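Local atomic coordinates of Non-structural protein 2 (Human respiratory syncytial virus A, PDB entry 7LDK), a protein that antagonizes the host type I interferon response, probably acting together with NS1 to repress activation and nuclear translocation of IRF3. Residues A[25-39]-A[111-125]. Sequence-based numbering, arbitrary orientation.
Sequences ETTITSLTRDIITHR and PTKHTPIIYKYDLNP
R39 takes hold of the chain's last residue, P125, side-on: NE donates to P125 O (3.1 Å) while NH2 forms a salt bridge to P125 OXT (2.8 Å), both oxygens lying somewhat out of the guanidinium plane. One residue earlier the grip passes to the backbone, where H38 N donates a nearly straight hydrogen bond to N124 O at 2.8 Å. The H38 ring, swung beside the tail's carbonyls with its CG anti to the carbonyl carbon (chi1 -86°), presents its edge to L123 O and N124 O. The C-terminal carboxylate is thus anchored at the start of helix 38-50, where T37 is the N-cap. The last four residues, D122 to P125, form the DLNP motif, which probably binds host MAP1B. Further back, R33 bends at chi2 and chi3 to lay one guanidinium face over I118 CD1, with D122 O at its edge, while N124 ND2 makes a weak hydrogen bond to R33 O. At the far end T29 OG1 abuts T112 CG2 at 3.5 Å, and a water joins T32 OG1 to P111 O. The tail leaves strand 103-110 beside helix 24-35, swings away around P116 and I117, and returns through strand 118-119, paired with 103-110, before L123 packs against I36, just past helix 24-35, and I41 of helix 38-50.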
ATOM      1  N   GLU A  25       9.208  -6.912  10.077  1.00 79.15           N
ATOM      2  CA  GLU A  25       7.877  -7.268   9.516  1.00 77.26           C
ATOM      3  C   GLU A  25       6.758  -6.619  10.352  1.00 76.11           C
ATOM      4  O   GLU A  25       5.824  -6.086   9.720  1.00 72.49           O
ATOM      5  CB  GLU A  25       7.679  -8.784   9.406  1.00 81.25           C
ATOM      6  CG  GLU A  25       6.421  -9.162   8.608  1.00 79.74           C
ATOM      7  CD  GLU A  25       6.123 -10.635   8.322  1.00 82.99           C
ATOM      8  OE1 GLU A  25       5.316 -10.905   7.380  1.00 80.93           O
ATOM      9  OE2 GLU A  25       6.672 -11.517   9.039  1.00 88.24           O
ATOM     10  N   THR A  26       6.834  -6.652  11.689  1.00 78.12           N
ATOM     11  CA  THR A  26       5.805  -6.062  12.601  1.00 78.20           C
ATOM     12  C   THR A  26       5.790  -4.534  12.456  1.00 74.34           C
ATOM     13  O   THR A  26       4.715  -3.971  12.198  1.00 70.98           O
ATOM     14  CB  THR A  26       6.040  -6.396  14.081  1.00 85.15           C
ATOM     15  OG1 THR A  26       6.616  -7.697  14.192  1.00 90.17           O
ATOM     16  CG2 THR A  26       4.775  -6.304  14.912  1.00 86.55           C
ATOM     17  N   THR A  27       6.957  -3.902  12.625  1.00 74.59           N
ATOM     18  CA  THR A  27       7.179  -2.435  12.510  1.00 71.74           C
ATOM     19  C   THR A  27       6.616  -1.912  11.190  1.00 65.04           C
ATOM     20  O   THR A  27       5.915  -0.880  11.218  1.00 63.77           O
ATOM     21  CB  THR A  27       8.672  -2.109  12.543  1.00 73.30           C
ATOM     22  OG1 THR A  27       9.186  -2.823  13.669  1.00 78.35           O
ATOM     23  CG2 THR A  27       8.934  -0.618  12.612  1.00 73.18           C
ATOM     24  N   ILE A  28       6.936  -2.593  10.082  1.00 61.15           N
ATOM     25  CA  ILE A  28       6.569  -2.155   8.703  1.00 56.08           C
ATOM     26  C   ILE A  28       5.061  -2.320   8.502  1.00 54.12           C
ATOM     27  O   ILE A  28       4.466  -1.392   7.942  1.00 52.80           O
ATOM     28  CB  ILE A  28       7.349  -2.887   7.598  1.00 54.49           C
ATOM     29  CG1 ILE A  28       8.858  -2.652   7.671  1.00 56.66           C
ATOM     30  CG2 ILE A  28       6.808  -2.434   6.254  1.00 51.16           C
ATOM     31  CD1 ILE A  28       9.634  -3.177   6.485  1.00 55.29           C
ATOM     32  N   THR A  29       4.477  -3.457   8.896  1.00 54.32           N
ATOM     33  CA  THR A  29       3.019  -3.739   8.799  1.00 52.51           C
ATOM     34  C   THR A  29       2.254  -2.681   9.591  1.00 51.98           C
ATOM     35  O   THR A  29       1.209  -2.218   9.104  1.00 49.46           O
ATOM     36  CB  THR A  29       2.660  -5.149   9.298  1.00 55.54           C
ATOM     37  OG1 THR A  29       3.435  -6.077   8.545  1.00 55.88           O
ATOM     38  CG2 THR A  29       1.201  -5.513   9.119  1.00 55.01           C
ATOM     39  N   SER A  30       2.768  -2.331  10.765  1.00 54.58           N
ATOM     40  CA  SER A  30       2.207  -1.284  11.649  1.00 56.05           C
ATOM     41  C   SER A  30       2.203   0.069  10.929  1.00 53.11           C
ATOM     42  O   SER A  30       1.187   0.783  11.010  1.00 51.85           O
ATOM     43  CB  SER A  30       2.962  -1.212  12.926  1.00 60.66           C
ATOM     44  OG  SER A  30       2.146  -0.607  13.903  1.00 63.80           O
ATOM     45  N   LEU A  31       3.305   0.410  10.257  1.00 52.16           N
ATOM     46  CA  LEU A  31       3.419   1.650   9.442  1.00 50.32           C
ATOM     47  C   LEU A  31       2.410   1.607   8.294  1.00 46.96           C
ATOM     48  O   LEU A  31       1.799   2.631   8.007  1.00 45.66           O
ATOM     49  CB  LEU A  31       4.846   1.766   8.895  1.00 49.99           C
ATOM     50  CG  LEU A  31       5.900   2.215   9.895  1.00 53.30           C
ATOM     51  CD1 LEU A  31       7.283   1.919   9.333  1.00 52.96           C
ATOM     52  CD2 LEU A  31       5.720   3.689  10.235  1.00 54.54           C
ATOM     53  N   THR A  32       2.284   0.461   7.625  1.00 46.24           N
ATOM     54  CA  THR A  32       1.352   0.260   6.488  1.00 43.88           C
ATOM     55  C   THR A  32      -0.075   0.580   6.953  1.00 44.87           C
ATOM     56  O   THR A  32      -0.803   1.238   6.221  1.00 42.42           O
ATOM     57  CB  THR A  32       1.514  -1.152   5.930  1.00 43.81           C
ATOM     58  OG1 THR A  32       2.792  -1.183   5.298  1.00 43.60           O
ATOM     59  CG2 THR A  32       0.438  -1.533   4.940  1.00 42.09           C
ATOM     60  N   ARG A  33      -0.449   0.189   8.161  1.00 48.34           N
ATOM     61  CA  ARG A  33      -1.815   0.437   8.676  1.00 50.05           C
ATOM     62  C   ARG A  33      -2.012   1.940   8.920  1.00 49.68           C
ATOM     63  O   ARG A  33      -3.129   2.422   8.698  1.00 49.24           O
ATOM     64  CB  ARG A  33      -2.050  -0.441   9.907  1.00 55.99           C
ATOM     65  CG  ARG A  33      -1.940  -1.935   9.619  1.00 58.26           C
ATOM     66  CD  ARG A  33      -3.036  -2.764  10.266  1.00 63.05           C
ATOM     67  NE  ARG A  33      -4.345  -2.361   9.760  1.00 62.75           N
ATOM     68  CZ  ARG A  33      -5.512  -2.775  10.240  1.00 65.04           C
ATOM     69  NH1 ARG A  33      -6.628  -2.326   9.689  1.00 63.94           N
ATOM     70  NH2 ARG A  33      -5.562  -3.624  11.255  1.00 68.93           N
ATOM     71  N   ASP A  34      -0.962   2.648   9.340  1.00 50.81           N
ATOM     72  CA  ASP A  34      -0.951   4.123   9.550  1.00 52.64           C
ATOM     73  C   ASP A  34      -1.018   4.873   8.218  1.00 49.06           C
ATOM     74  O   ASP A  34      -1.727   5.878   8.141  1.00 49.44           O
ATOM     75  CB  ASP A  34       0.305   4.575  10.303  1.00 55.83           C
ATOM     76  CG  ASP A  34       0.345   4.174  11.781  1.00 60.74           C
ATOM     77  OD1 ASP A  34      -0.752   3.903  12.361  1.00 62.60           O
ATOM     78  OD2 ASP A  34       1.473   4.156  12.366  1.00 62.67           O
ATOM     79  N   ILE A  35      -0.283   4.412   7.214  1.00 46.02           N
ATOM     80  CA  ILE A  35      -0.179   5.091   5.893  1.00 43.90           C
ATOM     81  C   ILE A  35      -1.435   4.833   5.059  1.00 41.18           C
ATOM     82  O   ILE A  35      -1.970   5.790   4.507  1.00 41.28           O
ATOM     83  CB  ILE A  35       1.092   4.644   5.155  1.00 43.20           C
ATOM     84  CG1 ILE A  35       2.345   5.167   5.864  1.00 46.01           C
ATOM     85  CG2 ILE A  35       1.045   5.085   3.700  1.00 41.50           C
ATOM     86  CD1 ILE A  35       3.615   4.529   5.381  1.00 45.34           C
ATOM     87  N   ILE A  36      -1.868   3.581   4.931  1.00 39.39           N
ATOM     88  CA  ILE A  36      -2.974   3.229   4.002  1.00 37.11           C
ATOM     89  C   ILE A  36      -4.297   3.377   4.745  1.00 38.46           C
ATOM     90  O   ILE A  36      -4.842   2.394   5.257  1.00 39.69           O
ATOM     91  CB  ILE A  36      -2.756   1.873   3.321  1.00 35.13           C
ATOM     92  CG1 ILE A  36      -1.447   1.893   2.529  1.00 33.99           C
ATOM     93  CG2 ILE A  36      -3.940   1.545   2.430  1.00 34.18           C
ATOM     94  CD1 ILE A  36      -1.156   0.647   1.775  1.00 33.10           C
ATOM     95  N   THR A  37      -4.794   4.605   4.747  1.00 39.49           N
ATOM     96  CA  THR A  37      -6.073   5.001   5.360  1.00 41.68           C
ATOM     97  C   THR A  37      -7.131   5.039   4.261  1.00 40.34           C
ATOM     98  O   THR A  37      -6.784   4.905   3.088  1.00 37.11           O
ATOM     99  CB  THR A  37      -5.931   6.357   6.049  1.00 44.43           C
ATOM    100  OG1 THR A  37      -5.598   7.276   5.008  1.00 43.64           O
ATOM    101  CG2 THR A  37      -4.902   6.348   7.152  1.00 46.78           C
ATOM    102  N   HIS A  38      -8.391   5.209   4.641  1.00 43.59           N
ATOM    103  CA  HIS A  38      -9.483   5.572   3.718  1.00 44.22           C
ATOM    104  C   HIS A  38      -8.996   6.686   2.801  1.00 43.98           C
ATOM    105  O   HIS A  38      -9.231   6.525   1.602  1.00 44.03           O
ATOM    106  CB  HIS A  38     -10.713   5.951   4.524  1.00 48.17           C
ATOM    107  CG  HIS A  38     -11.572   4.794   4.914  1.00 49.74           C
ATOM    108  ND1 HIS A  38     -12.611   4.336   4.101  1.00 49.55           N
ATOM    109  CD2 HIS A  38     -11.592   4.032   6.027  1.00 51.62           C
ATOM    110  CE1 HIS A  38     -13.217   3.332   4.687  1.00 50.57           C
ATOM    111  NE2 HIS A  38     -12.609   3.128   5.873  1.00 52.44           N
ATOM    112  N   ARG A  39      -8.359   7.747   3.320  1.00 44.82           N
ATOM    113  CA  ARG A  39      -8.016   8.944   2.507  1.00 44.65           C
ATOM    114  C   ARG A  39      -7.000   8.574   1.439  1.00 40.19           C
ATOM    115  O   ARG A  39      -7.070   9.162   0.343  1.00 40.42           O
ATOM    116  CB  ARG A  39      -7.521  10.107   3.358  1.00 49.75           C
ATOM    117  CG  ARG A  39      -8.601  11.167   3.581  1.00 55.20           C
ATOM    118  CD  ARG A  39      -8.437  11.972   4.858  1.00 61.38           C
ATOM    119  NE  ARG A  39      -8.229  11.125   6.034  1.00 64.05           N
ATOM    120  CZ  ARG A  39      -7.099  11.032   6.752  1.00 67.35           C
ATOM    121  NH1 ARG A  39      -6.024  11.736   6.424  1.00 69.22           N
ATOM    122  NH2 ARG A  39      -7.040  10.203   7.785  1.00 68.85           N
ATOM    123  N   PRO A 111      -1.325  -6.652   3.264  1.00 48.21           N
ATOM    124  CA  PRO A 111      -0.269  -5.867   3.919  1.00 49.82           C
ATOM    125  C   PRO A 111       1.156  -6.393   3.674  1.00 51.61           C
ATOM    126  O   PRO A 111       2.052  -5.565   3.576  1.00 52.28           O
ATOM    127  CB  PRO A 111      -0.618  -5.953   5.415  1.00 52.76           C
ATOM    128  CG  PRO A 111      -2.097  -6.326   5.445  1.00 52.13           C
ATOM    129  CD  PRO A 111      -2.298  -7.196   4.223  1.00 50.87           C
ATOM    130  N   THR A 112       1.317  -7.719   3.571  1.00 54.35           N
ATOM    131  CA  THR A 112       2.580  -8.433   3.216  1.00 57.62           C
ATOM    132  C   THR A 112       2.249  -9.678   2.393  1.00 59.50           C
ATOM    133  O   THR A 112       1.075  -9.906   2.148  1.00 57.53           O
ATOM    134  CB  THR A 112       3.388  -8.843   4.461  1.00 61.40           C
ATOM    135  OG1 THR A 112       2.880 -10.081   4.965  1.00 63.48           O
ATOM    136  CG2 THR A 112       3.366  -7.803   5.558  1.00 60.79           C
ATOM    137  N   LYS A 113       3.269 -10.447   2.005  1.00 64.39           N
ATOM    138  CA  LYS A 113       3.162 -11.745   1.285  1.00 68.71           C
ATOM    139  C   LYS A 113       2.299 -12.732   2.084  1.00 70.41           C
ATOM    140  O   LYS A 113       1.474 -13.414   1.477  1.00 68.86           O
ATOM    141  CB  LYS A 113       4.543 -12.391   1.140  1.00 75.11           C
ATOM    142  CG  LYS A 113       5.224 -12.329  -0.218  1.00 76.94           C
ATOM    143  CD  LYS A 113       6.423 -13.290  -0.224  1.00 82.93           C
ATOM    144  CE  LYS A 113       6.845 -13.770  -1.599  1.00 85.11           C
ATOM    145  NZ  LYS A 113       6.846 -12.654  -2.579  1.00 83.07           N
ATOM    146  N   HIS A 114       2.513 -12.781   3.394  1.00 73.84           N
ATOM    147  CA  HIS A 114       2.094 -13.842   4.337  1.00 79.53           C
ATOM    148  C   HIS A 114       0.754 -13.518   5.001  1.00 75.23           C
ATOM    149  O   HIS A 114       0.205 -14.419   5.646  1.00 78.79           O
ATOM    150  CB  HIS A 114       3.115 -13.917   5.470  1.00 88.17           C
ATOM    151  CG  HIS A 114       4.475 -14.383   5.079  1.00 97.48           C
ATOM    152  ND1 HIS A 114       5.365 -14.891   6.022  1.00107.24           N
ATOM    153  CD2 HIS A 114       5.106 -14.445   3.884  1.00100.30           C
ATOM    154  CE1 HIS A 114       6.490 -15.241   5.426  1.00110.47           C
ATOM    155  NE2 HIS A 114       6.355 -14.976   4.109  1.00109.57           N
ATOM    156  N   THR A 115       0.283 -12.270   4.913  1.00 68.39           N
ATOM    157  CA  THR A 115      -0.842 -11.769   5.752  1.00 65.48           C
ATOM    158  C   THR A 115      -2.111 -11.710   4.903  1.00 59.28           C
ATOM    159  O   THR A 115      -2.050 -11.385   3.719  1.00 55.94           O
ATOM    160  CB  THR A 115      -0.525 -10.401   6.370  1.00 65.17           C
ATOM    161  OG1 THR A 115      -0.377  -9.500   5.276  1.00 61.77           O
ATOM    162  CG2 THR A 115       0.721 -10.392   7.231  1.00 68.46           C
ATOM    163  N   PRO A 116      -3.291 -12.023   5.481  1.00 56.53           N
ATOM    164  CA  PRO A 116      -4.537 -11.967   4.729  1.00 52.24           C
ATOM    165  C   PRO A 116      -4.947 -10.525   4.391  1.00 46.25           C
ATOM    166  O   PRO A 116      -4.538  -9.613   5.055  1.00 45.78           O
ATOM    167  CB  PRO A 116      -5.535 -12.651   5.665  1.00 56.29           C
ATOM    168  CG  PRO A 116      -5.000 -12.367   7.044  1.00 59.63           C
ATOM    169  CD  PRO A 116      -3.497 -12.425   6.882  1.00 60.29           C
ATOM    170  N   ILE A 117      -5.780 -10.386   3.373  1.00 41.92           N
ATOM    171  CA  ILE A 117      -6.298  -9.099   2.857  1.00 37.58           C
ATOM    172  C   ILE A 117      -7.050  -8.352   3.958  1.00 37.41           C
ATOM    173  O   ILE A 117      -7.780  -8.999   4.708  1.00 39.85           O
ATOM    174  CB  ILE A 117      -7.228  -9.366   1.665  1.00 36.83           C
ATOM    175  CG1 ILE A 117      -6.481  -9.986   0.482  1.00 36.43           C
ATOM    176  CG2 ILE A 117      -8.013  -8.095   1.286  1.00 34.44           C
ATOM    177  CD1 ILE A 117      -7.413 -10.442  -0.630  1.00 36.62           C
ATOM    178  N   ILE A 118      -6.895  -7.027   3.993  1.00 34.72           N
ATOM    179  CA  ILE A 118      -7.753  -6.065   4.739  1.00 35.21           C
ATOM    180  C   ILE A 118      -8.600  -5.283   3.731  1.00 32.45           C
ATOM    181  O   ILE A 118      -8.010  -4.622   2.852  1.00 29.80           O
ATOM    182  CB  ILE A 118      -6.896  -5.096   5.585  1.00 35.84           C
ATOM    183  CG1 ILE A 118      -5.897  -5.860   6.454  1.00 38.27           C
ATOM    184  CG2 ILE A 118      -7.777  -4.150   6.414  1.00 37.45           C
ATOM    185  CD1 ILE A 118      -4.828  -4.990   7.048  1.00 38.66           C
ATOM    186  N   TYR A 119      -9.920  -5.307   3.896  1.00 33.28           N
ATOM    187  CA  TYR A 119     -10.858  -4.561   3.025  1.00 32.02           C
ATOM    188  C   TYR A 119     -11.000  -3.130   3.545  1.00 33.29           C
ATOM    189  O   TYR A 119     -10.793  -2.905   4.716  1.00 35.13           O
ATOM    190  CB  TYR A 119     -12.173  -5.332   2.860  1.00 32.80           C
ATOM    191  CG  TYR A 119     -11.963  -6.615   2.101  1.00 32.09           C
ATOM    192  CD1 TYR A 119     -11.433  -6.579   0.833  1.00 29.79           C
ATOM    193  CD2 TYR A 119     -12.198  -7.851   2.649  1.00 34.48           C
ATOM    194  CE1 TYR A 119     -11.170  -7.724   0.108  1.00 30.08           C
ATOM    195  CE2 TYR A 119     -11.936  -9.014   1.935  1.00 34.89           C
ATOM    196  CZ  TYR A 119     -11.410  -8.956   0.659  1.00 32.55           C
ATOM    197  OH  TYR A 119     -11.058 -10.057  -0.072  1.00 33.18           O
ATOM    198  N   LYS A 120     -11.281  -2.200   2.624  1.00 33.39           N
ATOM    199  CA  LYS A 120     -11.589  -0.762   2.822  1.00 34.86           C
ATOM    200  C   LYS A 120     -12.399  -0.562   4.106  1.00 37.74           C
ATOM    201  O   LYS A 120     -12.021   0.331   4.882  1.00 38.85           O
ATOM    202  CB  LYS A 120     -12.371  -0.235   1.610  1.00 35.91           C
ATOM    203  CG  LYS A 120     -13.715  -0.938   1.314  1.00 38.72           C
ATOM    204  CD  LYS A 120     -14.379  -0.480   0.026  1.00 39.00           C
ATOM    205  CE  LYS A 120     -15.556  -1.330  -0.409  1.00 41.12           C
ATOM    206  NZ  LYS A 120     -16.376  -0.626  -1.439  1.00 42.00           N
ATOM    207  N   TYR A 121     -13.460  -1.356   4.330  1.00 39.14           N
ATOM    208  CA  TYR A 121     -14.371  -1.163   5.491  1.00 42.54           C
ATOM    209  C   TYR A 121     -13.601  -1.285   6.816  1.00 45.51           C
ATOM    210  O   TYR A 121     -14.161  -0.869   7.833  1.00 48.63           O
ATOM    211  CB  TYR A 121     -15.607  -2.078   5.506  1.00 43.62           C
ATOM    212  CG  TYR A 121     -15.467  -3.562   5.238  1.00 43.00           C
ATOM    213  CD1 TYR A 121     -14.808  -4.449   6.079  1.00 44.36           C
ATOM    214  CD2 TYR A 121     -16.146  -4.122   4.162  1.00 41.71           C
ATOM    215  CE1 TYR A 121     -14.733  -5.810   5.793  1.00 44.35           C
ATOM    216  CE2 TYR A 121     -16.120  -5.479   3.885  1.00 41.48           C
ATOM    217  CZ  TYR A 121     -15.381  -6.329   4.679  1.00 42.83           C
ATOM    218  OH  TYR A 121     -15.389  -7.650   4.318  1.00 43.49           O
ATOM    219  N   ASP A 122     -12.369  -1.805   6.813  1.00 45.31           N
ATOM    220  CA  ASP A 122     -11.599  -2.163   8.033  1.00 49.07           C
ATOM    221  C   ASP A 122     -10.318  -1.325   8.119  1.00 48.36           C
ATOM    222  O   ASP A 122      -9.523  -1.575   9.048  1.00 49.68           O
ATOM    223  CB  ASP A 122     -11.285  -3.666   8.030  1.00 50.53           C
ATOM    224  CG  ASP A 122     -12.218  -4.522   8.880  1.00 55.36           C
ATOM    225  OD1 ASP A 122     -13.365  -4.111   9.158  1.00 57.86           O
ATOM    226  OD2 ASP A 122     -11.746  -5.558   9.349  1.00 59.43           O
ATOM    227  N   LEU A 123     -10.125  -0.367   7.207  1.00 46.93           N
ATOM    228  CA  LEU A 123      -8.967   0.561   7.222  1.00 47.53           C
ATOM    229  C   LEU A 123      -9.323   1.787   8.062  1.00 52.38           C
ATOM    230  O   LEU A 123     -10.529   2.077   8.205  1.00 53.81           O
ATOM    231  CB  LEU A 123      -8.620   0.979   5.791  1.00 43.40           C
ATOM    232  CG  LEU A 123      -8.129  -0.136   4.878  1.00 40.36           C
ATOM    233  CD1 LEU A 123      -7.930   0.382   3.483  1.00 37.51           C
ATOM    234  CD2 LEU A 123      -6.827  -0.742   5.364  1.00 40.92           C
ATOM    235  N   ASN A 124      -8.309   2.494   8.567  1.00 56.03           N
ATOM    236  CA  ASN A 124      -8.522   3.697   9.414  1.00 60.68           C
ATOM    237  C   ASN A 124      -9.138   4.784   8.549  1.00 62.39           C
ATOM    238  O   ASN A 124      -8.906   4.793   7.337  1.00 57.66           O
ATOM    239  CB  ASN A 124      -7.234   4.165  10.081  1.00 60.78           C
ATOM    240  CG  ASN A 124      -6.656   3.053  10.920  1.00 61.97           C
ATOM    241  OD1 ASN A 124      -7.371   2.396  11.680  1.00 64.26           O
ATOM    242  ND2 ASN A 124      -5.380   2.792  10.735  1.00 60.76           N
ATOM    243  N   PRO A 125      -9.974   5.688   9.118  1.00 68.61           N
ATOM    244  CA  PRO A 125     -10.476   6.832   8.353  1.00 70.65           C
ATOM    245  C   PRO A 125      -9.307   7.691   7.808  1.00 72.65           C
ATOM    246  O   PRO A 125      -9.348   8.329   6.732  1.00 71.47           O
ATOM    247  CB  PRO A 125     -11.345   7.567   9.375  1.00 74.69           C
ATOM    248  CG  PRO A 125     -11.744   6.484  10.350  1.00 76.00           C
ATOM    249  CD  PRO A 125     -10.492   5.653  10.493  1.00 72.92           C
ATOM    250  OXT PRO A 125      -8.216   7.786   8.404  1.00 76.38           O
TER
HETATM  251  O   HOH W   1       3.077  -3.606   4.951  1.00 34.13           O